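Long-range contact in UDP-N-acetylglucosamine 2-epimerase (Methanocaldococcus jannaschii, PDB 4NES), which probably catalyses the reversible epimerization at C-2 of UDP-N-acetylglucosamine to UDP-N-acetylmannosamine, the activated donor of ManNAc residues: residues K234-I240 / K262-P268. Sequence-based numbering, arbitrary orientation.
With UDP (uridine-5'-diphosphate), chain C.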
# COMPACT_ATOMS: atom_id res chain seq x y z
N LYS A 234 22.89 34.85 -16.78
CA LYS A 234 21.97 34.96 -15.66
C LYS A 234 22.56 34.38 -14.38
O LYS A 234 23.20 33.33 -14.40
CB LYS A 234 20.67 34.23 -16.00
CG LYS A 234 19.44 35.04 -15.69
CD LYS A 234 19.44 36.35 -16.46
CE LYS A 234 18.51 36.32 -17.66
NZ LYS A 234 17.97 37.68 -17.94
N ALA A 235 22.33 35.07 -13.27
CA ALA A 235 22.72 34.55 -11.97
C ALA A 235 21.69 33.53 -11.51
O ALA A 235 20.50 33.68 -11.78
CB ALA A 235 22.85 35.66 -10.96
N ILE A 236 22.16 32.50 -10.81
CA ILE A 236 21.29 31.46 -10.27
C ILE A 236 21.39 31.47 -8.75
O ILE A 236 22.50 31.54 -8.21
CB ILE A 236 21.75 30.07 -10.74
CG1 ILE A 236 21.96 30.04 -12.26
CG2 ILE A 236 20.77 29.00 -10.30
CD1 ILE A 236 20.70 30.21 -13.07
N ILE A 237 20.25 31.43 -8.08
CA ILE A 237 20.22 31.20 -6.64
C ILE A 237 19.72 29.77 -6.42
O ILE A 237 18.62 29.42 -6.84
CB ILE A 237 19.30 32.20 -5.91
CG1 ILE A 237 19.82 33.62 -6.12
CG2 ILE A 237 19.23 31.88 -4.42
CD1 ILE A 237 18.95 34.71 -5.50
N PHE A 238 20.53 28.96 -5.76
CA PHE A 238 20.26 27.53 -5.60
C PHE A 238 20.08 27.22 -4.12
O PHE A 238 21.06 27.24 -3.36
CB PHE A 238 21.45 26.74 -6.19
CG PHE A 238 21.31 25.23 -6.17
CD1 PHE A 238 20.09 24.60 -5.96
CD2 PHE A 238 22.44 24.44 -6.38
CE1 PHE A 238 20.00 23.21 -5.95
CE2 PHE A 238 22.36 23.06 -6.37
CZ PHE A 238 21.14 22.44 -6.16
N SER A 239 18.84 26.98 -3.70
CA SER A 239 18.58 26.48 -2.35
C SER A 239 18.77 24.97 -2.38
O SER A 239 18.01 24.28 -3.06
CB SER A 239 17.16 26.82 -1.89
OG SER A 239 16.86 26.15 -0.68
N ILE A 240 19.77 24.47 -1.66
CA ILE A 240 20.20 23.08 -1.82
C ILE A 240 19.70 22.14 -0.71
O ILE A 240 20.09 22.27 0.46
CB ILE A 240 21.74 23.00 -2.00
CG1 ILE A 240 22.19 21.56 -2.23
CG2 ILE A 240 22.45 23.63 -0.82
CD1 ILE A 240 23.66 21.48 -2.57
N LYS A 262 28.64 32.54 -10.77
CA LYS A 262 27.29 32.98 -11.12
C LYS A 262 26.21 32.17 -10.39
O LYS A 262 25.02 32.43 -10.54
CB LYS A 262 27.06 32.92 -12.62
CG LYS A 262 27.94 33.87 -13.41
CD LYS A 262 27.59 35.32 -13.13
CE LYS A 262 26.20 35.67 -13.66
NZ LYS A 262 26.14 37.06 -14.18
N ILE A 263 26.64 31.19 -9.60
CA ILE A 263 25.70 30.41 -8.79
C ILE A 263 25.86 30.77 -7.32
O ILE A 263 26.95 30.63 -6.77
CB ILE A 263 25.90 28.90 -8.94
CG1 ILE A 263 25.77 28.47 -10.41
CG2 ILE A 263 24.88 28.15 -8.07
CD1 ILE A 263 25.98 26.98 -10.65
N LYS A 264 24.78 31.23 -6.70
CA LYS A 264 24.80 31.44 -5.26
C LYS A 264 24.10 30.28 -4.57
O LYS A 264 22.89 30.09 -4.71
CB LYS A 264 24.14 32.76 -4.87
CG LYS A 264 24.14 33.02 -3.36
CD LYS A 264 24.41 34.49 -3.03
CE LYS A 264 24.35 34.74 -1.54
NZ LYS A 264 25.40 34.01 -0.77
N ILE A 265 24.88 29.47 -3.85
CA ILE A 265 24.34 28.33 -3.13
C ILE A 265 23.94 28.77 -1.74
O ILE A 265 24.74 29.36 -1.01
CB ILE A 265 25.36 27.19 -3.02
CG1 ILE A 265 25.88 26.81 -4.40
CG2 ILE A 265 24.73 25.99 -2.33
CD1 ILE A 265 26.92 25.68 -4.38
N ILE A 266 22.70 28.49 -1.37
CA ILE A 266 22.23 28.80 -0.03
C ILE A 266 21.66 27.55 0.63
O ILE A 266 21.12 26.67 -0.06
CB ILE A 266 21.19 29.97 -0.01
CG1 ILE A 266 19.89 29.58 -0.71
CG2 ILE A 266 21.79 31.22 -0.65
CD1 ILE A 266 18.82 30.66 -0.62
N GLU A 267 21.84 27.44 1.93
CA GLU A 267 21.21 26.39 2.71
C GLU A 267 19.70 26.61 2.65
O GLU A 267 19.25 27.75 2.42
CB GLU A 267 21.66 26.47 4.17
CG GLU A 267 23.15 26.40 4.39
CD GLU A 267 23.51 26.59 5.86
OE1 GLU A 267 23.10 25.74 6.69
OE2 GLU A 267 24.20 27.58 6.19
N PRO A 268 18.92 25.55 2.86
CA PRO A 268 17.46 25.66 2.88
C PRO A 268 17.01 26.80 3.81
O PRO A 268 17.54 26.95 4.91
CB PRO A 268 17.02 24.30 3.43
CG PRO A 268 18.06 23.36 2.93
CD PRO A 268 19.36 24.14 3.02
N1 UDP C . 10.62 25.65 0.50
C2 UDP C . 11.06 26.42 1.52
N3 UDP C . 12.37 26.75 1.60
C4 UDP C . 13.28 26.32 0.70
C5 UDP C . 12.86 25.52 -0.37
C6 UDP C . 11.51 25.19 -0.43
O2 UDP C . 10.27 26.84 2.37
O4 UDP C . 14.62 26.68 0.84
C1' UDP C . 9.22 25.22 0.38
C2' UDP C . 8.49 25.59 -0.81
O2' UDP C . 8.05 26.93 -0.73
C3' UDP C . 7.42 24.59 -0.87
C4' UDP C . 7.99 23.42 -0.22
O4' UDP C . 9.23 23.80 0.31
O3' UDP C . 6.25 24.97 -0.20
C5' UDP C . 8.24 22.28 -1.14
O5' UDP C . 8.90 21.22 -0.50
PA UDP C . 9.92 20.26 -1.25
O1A UDP C . 11.04 19.92 -0.29
O2A UDP C . 10.42 20.96 -2.50
O3A UDP C . 9.18 18.91 -1.58
PB UDP C . 8.10 18.48 -2.63
O1B UDP C . 7.06 19.58 -2.79
O2B UDP C . 8.79 18.15 -3.93
O3B UDP C . 7.52 17.24 -2.01
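Ile236 and Ile263, Ile237 and Lys264, Phe238 and Ile265, and Ser239 and Ile266 pair side by side along two parallel strands. Five nearly straight backbone hydrogen bonds join them, from Ile236 N to Lys262 O (2.9 Å) through to Ile240 N to Ile266 O (3.0 Å). The side chain of Ile266 reaches across to three residues of the adjacent strand. At CB the chain turns so that CG1 nestles between its own N and C (chi1 67°), which lays CG1 over the neighbouring backbone, 3.7 Å from both Ser239 CA and Phe238 O; CD1 then runs on to Ile237 CG2 at 4.0 Å. On the other face, Ile240 CG2 meets Ile265 CG2 at 3.6 Å, while Ile240 CB sits above the centre of the Phe238 ring. At the last bridged pair, Ser239 OG donates a hydrogen bond to O4 of the UDP uracil (2.8 Å), and just past the strand end Pro268 CA lies 3.6 Å from the same O4. The C-terminal ends of the two strands thus line the nucleotide pocket, as expected of a GT-B fold. Strand 263-266 is outermost in its six-stranded parallel sheet, 235-239 lies between it and 201-205, and helices 215-232 and 254-259 cover the face bearing Ile236, Phe238 and Ile263.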